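Local coordinates for protein lactaldehyde dehydrogenase (Methanocaldococcus jannaschii, PDB 3PQA) that oxidises lactaldehyde to lactate with NAD as the preferred cofactor, a step in the biosynthesis of coenzyme F420, and works as a homotetramer, at residues N18-E23 against V314-S319; E35-I40 against G205-V210; V134-P139 against I161-S166; I334-K339 against D361-K366; P353-V358 against I374-T379. All blocks are in the same frame, centred on the assembly; numbering follows the deposited sequence.

Interaction 1 (N18-E23 against V314-S319); sequences NPYSLE and VGPLIS
The phenol ring of Tyr20 meets Pro316 at its edge: CD of the proline lies near the ring plane, 4.1 Å from Tyr20 CD1, so the two do not stack. The two side chains cross at about a right angle. Tyr20 turns CG away from its own backbone N (chi1 -175°), which sends the ring past the proline and leaves Tyr20 CB against it, 3.9 Å from Pro316 CG. Beyond this pair the ring rests on Asn306 and Pro307.

Pro19 fills the middle of the contact. Pro19 CB touches the carbonyl oxygens of Leu317, at 3.5 Å, and Ile318, while Pro19 CG approaches CD1 of Ile318 at 4.3 Å. In return, CB of Pro316 packs on the carbonyl oxygen of Pro19. Proline suits both places, being a compact apolar surface that brings no N-H needing a partner.

The turn that presents Pro19 and Tyr20 is held from within. Asn18 OD1 accepts from Tyr20 N at 2.8 Å, in the carbonyl plane, and from Ser21 N at 3.3 Å, which stands above that plane; together they make an Asx turn and the related Asx motif. Ser21 OG adds an ST turn by accepting from Glu23 N. On the other loop, Ile318 N is bound by Gln273, while Ser319 caps the helix 320-335.

The bend between strands 14-17 and 24-28 thus lies on the loop before helix 320-335 by van der Waals contact alone; each loop finds its polar partners within itself or elsewhere in the fold, so fit of shape sets how they meet.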
# COMPACT_ATOMS: atom_id res chain seq x y z
N ASN B 18 12.69 20.48 40.48
CA ASN B 18 11.27 20.15 40.59
C ASN B 18 10.49 21.44 40.34
O ASN B 18 10.64 22.39 41.10
CB ASN B 18 10.99 19.59 41.99
CG ASN B 18 9.51 19.30 42.26
OD1 ASN B 18 8.61 19.97 41.75
ND2 ASN B 18 9.26 18.31 43.12
N PRO B 19 9.67 21.51 39.26
CA PRO B 19 9.08 22.82 38.94
C PRO B 19 8.00 23.29 39.91
O PRO B 19 7.62 24.47 39.87
CB PRO B 19 8.50 22.63 37.53
CG PRO B 19 8.30 21.16 37.40
CD PRO B 19 9.35 20.49 38.24
N TYR B 20 7.50 22.39 40.76
CA TYR B 20 6.47 22.74 41.73
C TYR B 20 7.08 23.31 43.01
O TYR B 20 6.62 24.33 43.52
CB TYR B 20 5.56 21.55 42.06
CG TYR B 20 4.42 21.93 42.99
CD1 TYR B 20 3.31 22.62 42.50
CD2 TYR B 20 4.46 21.63 44.35
CE1 TYR B 20 2.25 22.99 43.34
CE2 TYR B 20 3.41 22.01 45.21
CZ TYR B 20 2.31 22.68 44.68
OH TYR B 20 1.26 23.06 45.49
N SER B 21 8.11 22.65 43.53
CA SER B 21 8.75 23.06 44.78
C SER B 21 9.96 23.96 44.54
O SER B 21 10.40 24.67 45.45
CB SER B 21 9.18 21.82 45.58
OG SER B 21 10.25 21.15 44.93
N LEU B 22 10.48 23.93 43.31
CA LEU B 22 11.69 24.66 42.92
C LEU B 22 12.96 24.13 43.59
O LEU B 22 14.04 24.72 43.47
CB LEU B 22 11.51 26.18 43.08
CG LEU B 22 10.29 26.74 42.33
CD1 LEU B 22 10.14 28.24 42.58
CD2 LEU B 22 10.33 26.43 40.83
N GLU B 23 12.83 22.99 44.26
CA GLU B 23 13.95 22.27 44.85
C GLU B 23 14.78 21.58 43.78
O GLU B 23 14.25 21.11 42.76
CB GLU B 23 13.45 21.25 45.87
CG GLU B 23 12.74 21.88 47.05
CD GLU B 23 12.54 20.93 48.21
OE1 GLU B 23 12.01 19.82 47.99
OE2 GLU B 23 12.93 21.29 49.35
N VAL B 314 -4.25 20.51 37.15
CA VAL B 314 -3.27 21.41 36.54
C VAL B 314 -2.08 21.64 37.47
O VAL B 314 -2.24 22.17 38.57
CB VAL B 314 -3.90 22.80 36.20
CG1 VAL B 314 -2.88 23.73 35.52
CG2 VAL B 314 -5.13 22.62 35.33
N GLY B 315 -0.89 21.23 37.02
CA GLY B 315 0.35 21.48 37.75
C GLY B 315 1.05 22.75 37.29
O GLY B 315 0.47 23.55 36.53
N PRO B 316 2.30 22.94 37.72
CA PRO B 316 3.02 24.16 37.36
C PRO B 316 3.55 24.16 35.92
O PRO B 316 3.63 23.10 35.28
CB PRO B 316 4.21 24.12 38.32
CG PRO B 316 4.50 22.65 38.45
CD PRO B 316 3.14 22.00 38.47
N LEU B 317 3.90 25.34 35.43
CA LEU B 317 4.71 25.48 34.23
C LEU B 317 6.14 25.02 34.52
O LEU B 317 6.53 24.89 35.68
CB LEU B 317 4.68 26.92 33.71
CG LEU B 317 3.29 27.47 33.34
CD1 LEU B 317 3.40 28.89 32.84
CD2 LEU B 317 2.63 26.58 32.29
N ILE B 318 6.91 24.78 33.46
CA ILE B 318 8.19 24.09 33.61
C ILE B 318 9.26 24.92 34.32
O ILE B 318 10.24 24.36 34.82
CB ILE B 318 8.73 23.60 32.25
CG1 ILE B 318 9.82 22.53 32.45
CG2 ILE B 318 9.24 24.79 31.42
CD1 ILE B 318 9.35 21.25 33.21
N SER B 319 9.08 26.23 34.37
CA SER B 319 10.05 27.12 35.02
C SER B 319 9.38 28.42 35.46
O SER B 319 8.36 28.83 34.88
CB SER B 319 11.22 27.44 34.09
OG SER B 319 10.83 28.38 33.08

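Interaction 2 (E35-I40 against G205-V210); sequences EAKEAI and GDEIVV
Van der Waals packing joins the two helices at Ala36 and Ile40, which face Glu207 and Ile208. CB of Ala36 lies 3.9 Å from CG of Glu207, and so small a side chain lets the glutamate stem lie close to the first helix. One turn on, Ile40 CD1 reaches the backbone of the second helix, 4.1 Å from Glu207 O, and makes an apolar contact with CG1 of Ile208 at 4.4 Å. The short axes come within 9.6 Å and cross at -45°.

A mixed polar and apolar contact forms where Lys37 crosses Glu207 at about a right angle. The glutamate starts with CG anti to its backbone N (chi1 -175°) and then bends at chi2 (55°), which lays its carboxylate against the methylenes of the lysine: Glu207 OE2 is 3.4 Å from Lys37 CG, and OE1 is 3.6 Å from Lys37 CE. The extended lysine carries NZ past the carboxylate, 4.6 Å from Glu207 OE1, near enough for attraction but not a salt bridge.

The carboxylate's strong bonds are made elsewhere: OE1 in a salt bridge with Arg33, which also holds Asp206, and OE2 in a hydrogen bond from Asn211.

Ile40 and Ile208 both rest on Val162 of strand 160-165, so both helices pack on the Val162 side of that strand. Arg33 and Asn211 satisfy the buried carboxylate, and Lys37 probably steadies its negative charge further, allowing an acidic residue to sit beside the aliphatic contacts of Ala36, Ile40 and Ile208.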
# COMPACT_ATOMS: atom_id res chain seq x y z
N GLU B 35 33.25 16.18 24.52
CA GLU B 35 32.72 14.90 24.97
C GLU B 35 31.58 14.45 24.05
O GLU B 35 31.46 13.25 23.75
CB GLU B 35 32.26 14.96 26.42
CG GLU B 35 33.43 15.02 27.41
CD GLU B 35 33.01 15.27 28.85
OE1 GLU B 35 32.07 16.06 29.08
OE2 GLU B 35 33.64 14.68 29.75
N ALA B 36 30.78 15.42 23.59
CA ALA B 36 29.74 15.16 22.58
C ALA B 36 30.36 14.63 21.28
O ALA B 36 29.89 13.63 20.73
CB ALA B 36 28.90 16.42 22.32
N LYS B 37 31.44 15.28 20.81
CA LYS B 37 32.19 14.82 19.63
C LYS B 37 32.67 13.38 19.79
O LYS B 37 32.54 12.60 18.86
CB LYS B 37 33.38 15.74 19.33
CG LYS B 37 32.97 17.09 18.76
CD LYS B 37 34.15 17.98 18.41
CE LYS B 37 33.65 19.35 17.96
NZ LYS B 37 34.67 20.43 18.12
N GLU B 38 33.22 13.05 20.96
CA GLU B 38 33.70 11.69 21.24
C GLU B 38 32.58 10.66 21.24
O GLU B 38 32.74 9.56 20.72
CB GLU B 38 34.42 11.63 22.59
CG GLU B 38 35.74 12.36 22.63
CD GLU B 38 36.35 12.36 24.02
OE1 GLU B 38 37.09 13.31 24.35
OE2 GLU B 38 36.07 11.39 24.79
N ALA B 39 31.44 11.01 21.83
CA ALA B 39 30.28 10.13 21.82
C ALA B 39 29.80 9.85 20.39
O ALA B 39 29.39 8.73 20.10
CB ALA B 39 29.15 10.73 22.64
N ILE B 40 29.89 10.85 19.52
CA ILE B 40 29.45 10.68 18.12
C ILE B 40 30.46 9.82 17.35
O ILE B 40 30.07 8.94 16.58
CB ILE B 40 29.20 12.05 17.44
CG1 ILE B 40 27.93 12.70 18.01
CG2 ILE B 40 29.11 11.92 15.91
CD1 ILE B 40 27.79 14.17 17.68
N GLY B 205 23.21 19.61 22.17
CA GLY B 205 22.23 19.64 21.08
C GLY B 205 22.83 20.24 19.82
O GLY B 205 22.72 19.67 18.73
N ASP B 206 23.50 21.38 19.97
CA ASP B 206 24.16 22.04 18.84
C ASP B 206 25.19 21.14 18.13
O ASP B 206 25.26 21.12 16.90
CB ASP B 206 24.84 23.33 19.30
CG ASP B 206 25.42 24.12 18.15
OD1 ASP B 206 24.63 24.74 17.40
OD2 ASP B 206 26.66 24.12 17.98
N GLU B 207 26.00 20.42 18.91
CA GLU B 207 27.00 19.52 18.33
C GLU B 207 26.35 18.38 17.53
O GLU B 207 26.85 18.02 16.48
CB GLU B 207 27.98 18.97 19.39
CG GLU B 207 29.12 18.13 18.80
CD GLU B 207 29.92 18.87 17.72
OE1 GLU B 207 30.09 20.10 17.83
OE2 GLU B 207 30.39 18.22 16.77
N ILE B 208 25.23 17.85 18.01
CA ILE B 208 24.51 16.80 17.29
C ILE B 208 24.00 17.31 15.94
O ILE B 208 24.10 16.61 14.92
CB ILE B 208 23.34 16.23 18.13
CG1 ILE B 208 23.88 15.46 19.34
CG2 ILE B 208 22.44 15.34 17.27
CD1 ILE B 208 22.81 14.93 20.29
N VAL B 209 23.50 18.54 15.94
CA VAL B 209 22.96 19.17 14.73
C VAL B 209 24.05 19.45 13.70
O VAL B 209 23.86 19.17 12.51
CB VAL B 209 22.21 20.48 15.07
CG1 VAL B 209 21.82 21.26 13.83
CG2 VAL B 209 20.96 20.18 15.89
N VAL B 210 25.18 19.99 14.15
CA VAL B 210 26.26 20.42 13.24
C VAL B 210 27.25 19.32 12.83
O VAL B 210 27.86 19.42 11.77
CB VAL B 210 27.05 21.66 13.79
CG1 VAL B 210 26.10 22.83 14.05
CG2 VAL B 210 27.88 21.32 15.04

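Interaction 3 (V134-P139 against I161-S166); sequences VGAITP and IVHHPS. With SO4 (sulfate ion), chain G.
Ala136 and His163 stand side by side where the parallel strands 122-138 and 160-165 are most tightly joined. Four sound backbone bonds alternate from Val162 N to Val134 O through to Thr138 N and His164 O; the one from His164 N to Ala136 O measures 2.9 Å and runs nearly along the C=O axis. Val162 CG2 packs 3.9 Å from Gly135 CA, and the bare glycine lets Ile208 of helix 201-210 lie against it.

On the face shared with Ala136, the His163 side chain leaves the backbone opposite the nitrogen (chi1 171°), which directs the ring along the strand toward Thr138. His163 NE2 meets OG1 of Thr138 at 2.8 Å, edge-on and in the ring plane, with either atom a possible donor. Since ND1 is bound by the hydroxyl of Tyr194, both ring nitrogens are used and the ring's rotation is fixed. A phenylalanine in its place would probably leave the Tyr194 hydroxyl without this mate and Thr138 OG1 with a water and a weak bond to Ser147.

The pairing slackens at the C-terminal ends. Ser166 N makes a weak, bent bond to Thr138 O, and a water enters, held by Thr138 OG1 at 2.7 Å and giving a hydrogen to Pro139 O. On the other face, His164 NE2 donates to sulfate O3 at 2.7 Å, with the ring edge-on to the ion.

With helix 145-156 as crossover, the strands form a beta-alpha-beta unit of the Rossmann-like domain, ending near Gly221, a probable NAD-binding residue. His164, Ser167 N and Gly201 N gather N-H donors round an anion, here a sulfate probably from the crystallisation liquor.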
# COMPACT_ATOMS: atom_id res chain seq x y z
N VAL B 134 21.22 8.55 13.82
CA VAL B 134 20.07 9.40 14.09
C VAL B 134 20.39 10.24 15.31
O VAL B 134 20.65 9.70 16.39
CB VAL B 134 18.78 8.56 14.31
CG1 VAL B 134 17.69 9.42 14.94
CG2 VAL B 134 18.30 7.95 12.99
N GLY B 135 20.35 11.56 15.12
CA GLY B 135 20.47 12.51 16.23
C GLY B 135 19.08 12.90 16.69
O GLY B 135 18.38 13.62 15.99
N ALA B 136 18.67 12.38 17.84
CA ALA B 136 17.34 12.64 18.41
C ALA B 136 17.45 13.72 19.47
O ALA B 136 18.29 13.65 20.37
CB ALA B 136 16.78 11.36 19.02
N ILE B 137 16.62 14.76 19.35
CA ILE B 137 16.63 15.84 20.33
C ILE B 137 15.20 15.98 20.82
O ILE B 137 14.30 16.28 20.03
CB ILE B 137 17.22 17.15 19.73
CG1 ILE B 137 18.67 16.91 19.26
CG2 ILE B 137 17.15 18.29 20.75
CD1 ILE B 137 19.29 18.10 18.50
N THR B 138 14.99 15.71 22.11
CA THR B 138 13.65 15.52 22.64
C THR B 138 13.28 16.60 23.65
O THR B 138 14.16 17.19 24.27
CB THR B 138 13.50 14.13 23.28
OG1 THR B 138 14.56 13.93 24.24
CG2 THR B 138 13.58 13.04 22.20
N PRO B 139 11.97 16.85 23.81
CA PRO B 139 11.49 17.99 24.57
C PRO B 139 11.19 17.64 26.03
O PRO B 139 11.14 16.47 26.39
CB PRO B 139 10.18 18.33 23.83
CG PRO B 139 9.64 17.01 23.50
CD PRO B 139 10.85 16.17 23.11
N ILE B 161 21.99 5.65 17.55
CA ILE B 161 21.34 6.84 18.08
C ILE B 161 22.24 7.67 19.03
O ILE B 161 22.88 7.12 19.93
CB ILE B 161 20.08 6.45 18.86
CG1 ILE B 161 19.15 5.62 17.99
CG2 ILE B 161 19.37 7.71 19.40
CD1 ILE B 161 18.14 4.79 18.81
N VAL B 162 22.28 8.99 18.80
CA VAL B 162 22.77 9.93 19.81
C VAL B 162 21.61 10.83 20.20
O VAL B 162 20.93 11.41 19.33
CB VAL B 162 24.01 10.73 19.35
CG1 VAL B 162 25.22 9.79 19.19
CG2 VAL B 162 23.75 11.50 18.06
N HIS B 163 21.33 10.89 21.49
CA HIS B 163 20.06 11.42 21.96
C HIS B 163 20.31 12.46 23.04
O HIS B 163 20.83 12.12 24.10
CB HIS B 163 19.23 10.25 22.51
CG HIS B 163 17.97 10.67 23.22
ND1 HIS B 163 17.33 9.84 24.11
CD2 HIS B 163 17.25 11.81 23.17
CE1 HIS B 163 16.26 10.46 24.58
NE2 HIS B 163 16.18 11.65 24.02
N HIS B 164 19.94 13.71 22.75
CA HIS B 164 19.94 14.76 23.76
C HIS B 164 18.53 15.04 24.28
O HIS B 164 17.68 15.52 23.54
CB HIS B 164 20.55 16.05 23.23
CG HIS B 164 20.44 17.18 24.21
ND1 HIS B 164 21.28 17.30 25.30
CD2 HIS B 164 19.55 18.20 24.31
CE1 HIS B 164 20.93 18.36 26.00
NE2 HIS B 164 19.89 18.92 25.43
N PRO B 165 18.28 14.77 25.58
CA PRO B 165 17.00 15.07 26.19
C PRO B 165 17.00 16.50 26.74
O PRO B 165 18.06 17.02 27.10
CB PRO B 165 16.94 14.07 27.34
CG PRO B 165 18.38 13.94 27.77
CD PRO B 165 19.23 14.19 26.55
N SER B 166 15.83 17.14 26.81
CA SER B 166 15.76 18.47 27.39
C SER B 166 16.23 18.45 28.85
O SER B 166 15.81 17.60 29.63
CB SER B 166 14.31 18.98 27.36
OG SER B 166 14.21 20.19 28.08
S SO4 G . 18.32 22.18 27.10
O1 SO4 G . 17.10 22.36 27.88
O2 SO4 G . 19.47 22.77 27.80
O3 SO4 G . 18.55 20.76 26.92
O4 SO4 G . 18.18 22.84 25.80
O HOH W 1 13.31 14.75 26.44

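Interaction 4 (I334-K339 against D361-K366); sequences IDEGGK and DNILCK
Glu336 OE1 accepts from the backbone N of Ile363 at 2.7 Å, nearly straight (158°), through its syn lone pair. The glutamate is extended beyond CG, and that reach lets a residue at the end of a helix bond to the loop that follows strand 350-357. Its carboxylate also lies against the isoleucine, which it crosses at about a right angle: Glu336 OE1 is 3.5 Å from Ile363 CB. The second oxygen, OE2, pairs with Lys332 one turn back, so both carboxylate oxygens are engaged.

Asn362 also packs on the glutamate, its ND2 3.9 Å from Glu336 CB. The amide is divided between two tasks. Asn362 OD1 accepts from Leu364 N at 3.0 Å, an Asx turn that shapes the loop, while ND2 donates to Ala333 O in the last helical turn. Asparagine suits the place because one flat group can both accept and donate. Gly337, with positive phi, ends the helix in a Schellman motif that a side chain would obstruct. A CB on Gly338 would point at the other segment, 3.5 Å from Asn362 ND2, so glycine leaves room for the amide.

The contact thus ties the C-terminal end of helix 320-335 to the loop between strands 350-357 and 373-379, while Leu364 of that loop packs on both the helix and the two strands.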
# COMPACT_ATOMS: atom_id res chain seq x y z
N ILE B 334 -3.95 42.32 27.74
CA ILE B 334 -4.91 43.19 28.43
C ILE B 334 -4.71 44.66 28.01
O ILE B 334 -5.69 45.35 27.74
CB ILE B 334 -4.85 43.01 29.97
CG1 ILE B 334 -5.30 41.59 30.36
CG2 ILE B 334 -5.74 44.04 30.69
CD1 ILE B 334 -4.99 41.20 31.80
N ASP B 335 -3.45 45.09 27.94
CA ASP B 335 -3.08 46.44 27.45
C ASP B 335 -3.68 46.72 26.09
O ASP B 335 -4.10 47.85 25.81
CB ASP B 335 -1.56 46.57 27.31
CG ASP B 335 -0.87 46.98 28.60
OD1 ASP B 335 -1.53 47.07 29.66
OD2 ASP B 335 0.36 47.21 28.54
N GLU B 336 -3.70 45.70 25.23
CA GLU B 336 -4.22 45.79 23.87
C GLU B 336 -5.75 45.76 23.83
O GLU B 336 -6.35 45.90 22.75
CB GLU B 336 -3.66 44.65 23.01
CG GLU B 336 -2.15 44.76 22.76
CD GLU B 336 -1.61 43.64 21.91
OE1 GLU B 336 -2.33 42.65 21.66
OE2 GLU B 336 -0.44 43.74 21.48
N GLY B 337 -6.37 45.59 24.99
CA GLY B 337 -7.82 45.66 25.10
C GLY B 337 -8.49 44.33 25.39
O GLY B 337 -9.72 44.26 25.40
N GLY B 338 -7.69 43.29 25.60
CA GLY B 338 -8.23 41.98 26.00
C GLY B 338 -8.96 42.04 27.33
O GLY B 338 -8.51 42.69 28.27
N LYS B 339 -10.10 41.35 27.40
CA LYS B 339 -10.92 41.32 28.59
C LYS B 339 -10.63 40.05 29.38
O LYS B 339 -10.86 38.94 28.88
CB LYS B 339 -12.40 41.41 28.20
CG LYS B 339 -13.37 41.40 29.38
CD LYS B 339 -14.81 41.36 28.89
CE LYS B 339 -15.80 41.22 30.04
NZ LYS B 339 -16.95 40.36 29.61
N ASP B 361 -6.68 40.75 16.35
CA ASP B 361 -5.37 41.41 16.30
C ASP B 361 -4.56 41.30 17.58
O ASP B 361 -3.42 41.76 17.62
CB ASP B 361 -5.53 42.89 15.91
CG ASP B 361 -6.14 43.07 14.55
OD1 ASP B 361 -5.56 42.59 13.55
OD2 ASP B 361 -7.22 43.68 14.47
N ASN B 362 -5.13 40.69 18.61
CA ASN B 362 -4.47 40.56 19.91
C ASN B 362 -3.20 39.72 19.84
O ASN B 362 -3.14 38.75 19.10
CB ASN B 362 -5.44 39.97 20.94
CG ASN B 362 -4.95 40.10 22.36
OD1 ASN B 362 -4.19 39.28 22.85
ND2 ASN B 362 -5.41 41.15 23.05
N ILE B 363 -2.20 40.10 20.64
CA ILE B 363 -0.92 39.38 20.73
C ILE B 363 -1.07 37.86 20.94
O ILE B 363 -0.28 37.08 20.40
CB ILE B 363 0.03 40.03 21.80
CG1 ILE B 363 1.44 39.45 21.73
CG2 ILE B 363 -0.55 39.92 23.21
CD1 ILE B 363 2.22 39.83 20.48
N LEU B 364 -2.08 37.45 21.70
CA LEU B 364 -2.29 36.02 21.99
C LEU B 364 -2.64 35.21 20.75
O LEU B 364 -2.37 34.01 20.70
CB LEU B 364 -3.38 35.82 23.05
CG LEU B 364 -3.08 36.33 24.46
CD1 LEU B 364 -4.30 36.19 25.37
CD2 LEU B 364 -1.87 35.62 25.05
N CYS B 365 -3.24 35.85 19.75
CA CYS B 365 -3.58 35.17 18.49
C CYS B 365 -2.34 34.86 17.63
O CYS B 365 -2.43 34.13 16.64
CB CYS B 365 -4.58 36.00 17.68
SG CYS B 365 -6.16 36.24 18.51
N LYS B 366 -1.19 35.42 18.00
CA LYS B 366 0.03 35.24 17.22
C LYS B 366 1.14 34.59 18.03
O LYS B 366 2.20 34.29 17.49
CB LYS B 366 0.51 36.59 16.67
CG LYS B 366 -0.40 37.22 15.62
CD LYS B 366 -0.44 36.38 14.32
CE LYS B 366 -1.08 37.14 13.14
NZ LYS B 366 -0.24 38.27 12.65

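Interaction 5 (P353-V358 against I374-T379); sequences PTILEV and IPIIRT
Glu357 swings its CG to the far side of CA–CB from the backbone nitrogen (chi1 173°) and runs on extended, whereas Arg378 places CG between its backbone N and carbonyl carbon (chi1 81°) and bends at chi3; the two side chains thus converge beside the strands. There the guanidinium grips the carboxylate side-on. Arg378 NE donates to Glu357 OE2 at 2.7 Å and NH1 to OE1 at 2.9 Å, both on syn sides, with the planes only 9° apart. This salt bridge has a second anchor, as NH2 of Arg378 pairs with Asp289. A lysine in its place would probably lose the two-pronged grip, leaving Glu357 OE1 or OE2 without its N-H partner and Asp289 without the guanidinium NH2.

A water joins the same end, giving hydrogens to Glu357 OE2 and Val358 O and accepting from Arg378 N, where direct strand pairing has ceased. Before it, four backbone bonds zip the parallel strands, among them Ile376 N to Leu356 O at 2.8 Å.

Branched aliphatic residues suit the buried faces. Ile355 CG2 touches Ile376 CD1 at 3.5 Å beneath helix 288-300. On the other face, Val358 CG2 lies 3.7 Å from Pro375 CB and equally far from CG1 of Ile377.

These strands belong to the sheet of the catalytic domain. Its faces here are packed with aliphatic side chains, while the partly exposed end relies on paired charges and a bridging water.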
# COMPACT_ATOMS: atom_id res chain seq x y z
N PRO B 353 -5.41 28.64 35.36
CA PRO B 353 -6.23 28.71 34.14
C PRO B 353 -6.69 30.15 33.88
O PRO B 353 -7.30 30.79 34.75
CB PRO B 353 -7.39 27.77 34.47
CG PRO B 353 -6.72 26.68 35.27
CD PRO B 353 -5.71 27.42 36.14
N THR B 354 -6.35 30.64 32.69
CA THR B 354 -6.54 32.05 32.32
C THR B 354 -7.30 32.12 31.00
O THR B 354 -6.96 31.44 30.03
CB THR B 354 -5.18 32.78 32.26
OG1 THR B 354 -4.60 32.81 33.57
CG2 THR B 354 -5.32 34.20 31.73
N ILE B 355 -8.35 32.93 30.97
CA ILE B 355 -9.21 33.04 29.81
C ILE B 355 -9.47 34.52 29.55
O ILE B 355 -9.78 35.26 30.48
CB ILE B 355 -10.55 32.31 30.05
CG1 ILE B 355 -10.30 30.84 30.43
CG2 ILE B 355 -11.48 32.43 28.83
CD1 ILE B 355 -11.55 30.10 30.85
N LEU B 356 -9.32 34.93 28.30
CA LEU B 356 -9.60 36.30 27.91
C LEU B 356 -10.45 36.32 26.66
O LEU B 356 -10.31 35.45 25.80
CB LEU B 356 -8.31 37.07 27.62
CG LEU B 356 -7.28 37.30 28.72
CD1 LEU B 356 -6.31 36.13 28.81
CD2 LEU B 356 -6.52 38.58 28.45
N GLU B 357 -11.34 37.31 26.56
CA GLU B 357 -11.97 37.57 25.28
C GLU B 357 -11.14 38.65 24.59
O GLU B 357 -10.83 39.67 25.20
CB GLU B 357 -13.43 38.01 25.39
CG GLU B 357 -13.97 38.43 24.02
CD GLU B 357 -15.48 38.56 23.93
OE1 GLU B 357 -16.19 38.32 24.93
OE2 GLU B 357 -15.95 38.88 22.82
N VAL B 358 -10.76 38.39 23.34
CA VAL B 358 -9.90 39.31 22.59
C VAL B 358 -10.39 39.48 21.16
O VAL B 358 -11.30 38.77 20.71
CB VAL B 358 -8.41 38.83 22.60
CG1 VAL B 358 -7.92 38.55 24.02
CG2 VAL B 358 -8.24 37.59 21.73
N ILE B 374 -5.99 31.12 27.42
CA ILE B 374 -6.87 30.90 26.27
C ILE B 374 -7.58 32.18 25.82
O ILE B 374 -8.47 32.69 26.53
CB ILE B 374 -7.95 29.84 26.58
CG1 ILE B 374 -7.35 28.59 27.25
CG2 ILE B 374 -8.78 29.51 25.31
CD1 ILE B 374 -6.23 27.87 26.43
N PRO B 375 -7.19 32.71 24.65
CA PRO B 375 -7.93 33.80 24.02
C PRO B 375 -9.14 33.26 23.27
O PRO B 375 -9.04 32.23 22.58
CB PRO B 375 -6.94 34.40 23.04
CG PRO B 375 -6.08 33.20 22.64
CD PRO B 375 -6.01 32.31 23.85
N ILE B 376 -10.27 33.93 23.44
CA ILE B 376 -11.51 33.59 22.76
C ILE B 376 -11.89 34.79 21.92
O ILE B 376 -11.90 35.92 22.42
CB ILE B 376 -12.65 33.28 23.76
CG1 ILE B 376 -12.29 32.05 24.62
CG2 ILE B 376 -13.98 33.07 23.01
CD1 ILE B 376 -13.21 31.80 25.80
N ILE B 377 -12.18 34.56 20.64
CA ILE B 377 -12.53 35.62 19.71
C ILE B 377 -13.91 35.33 19.15
O ILE B 377 -14.13 34.27 18.55
CB ILE B 377 -11.53 35.71 18.53
CG1 ILE B 377 -10.10 35.92 19.02
CG2 ILE B 377 -11.98 36.78 17.51
CD1 ILE B 377 -9.36 34.61 19.39
N ARG B 378 -14.85 36.24 19.36
CA ARG B 378 -16.17 36.05 18.77
C ARG B 378 -16.19 36.64 17.37
O ARG B 378 -15.66 37.74 17.14
CB ARG B 378 -17.30 36.60 19.66
CG ARG B 378 -17.54 38.10 19.57
CD ARG B 378 -18.71 38.51 20.46
NE ARG B 378 -18.41 38.26 21.87
CZ ARG B 378 -19.33 38.03 22.81
NH1 ARG B 378 -18.95 37.82 24.07
NH2 ARG B 378 -20.62 37.99 22.50
N THR B 379 -16.74 35.91 16.41
CA THR B 379 -16.71 36.35 15.03
C THR B 379 -17.82 35.72 14.21
O THR B 379 -18.59 34.91 14.72
CB THR B 379 -15.32 36.06 14.39
OG1 THR B 379 -15.28 36.68 13.10
CG2 THR B 379 -15.09 34.58 14.25
O HOH W 2 -14.04 38.67 20.55

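Interactions 2 and 3 form one group: the helix 201-210 lies on the sheet of strands 122-138 and 160-165, with Ile208 CG2 3.6 Å from Gly135 CA and centres 10 Å apart. Interactions 4 and 5 form another, 9 Å between centres: the loop of interaction 4 joins the two strands paired in interaction 5, and Lys339 N probably bonds to Glu357 O. The groups belong to different mixed sheets, and the centres of interactions 3 and 5 are 36 Å apart. Along the chain, interaction 3 nests within interaction 2 and both within interaction 1, whereas interactions 4 and 5 follow and interlock. Interaction 1 joins the turn between strands 14-17 and 24-28 to the loop before helix 320-335, linking the NAD-binding and catalytic parts.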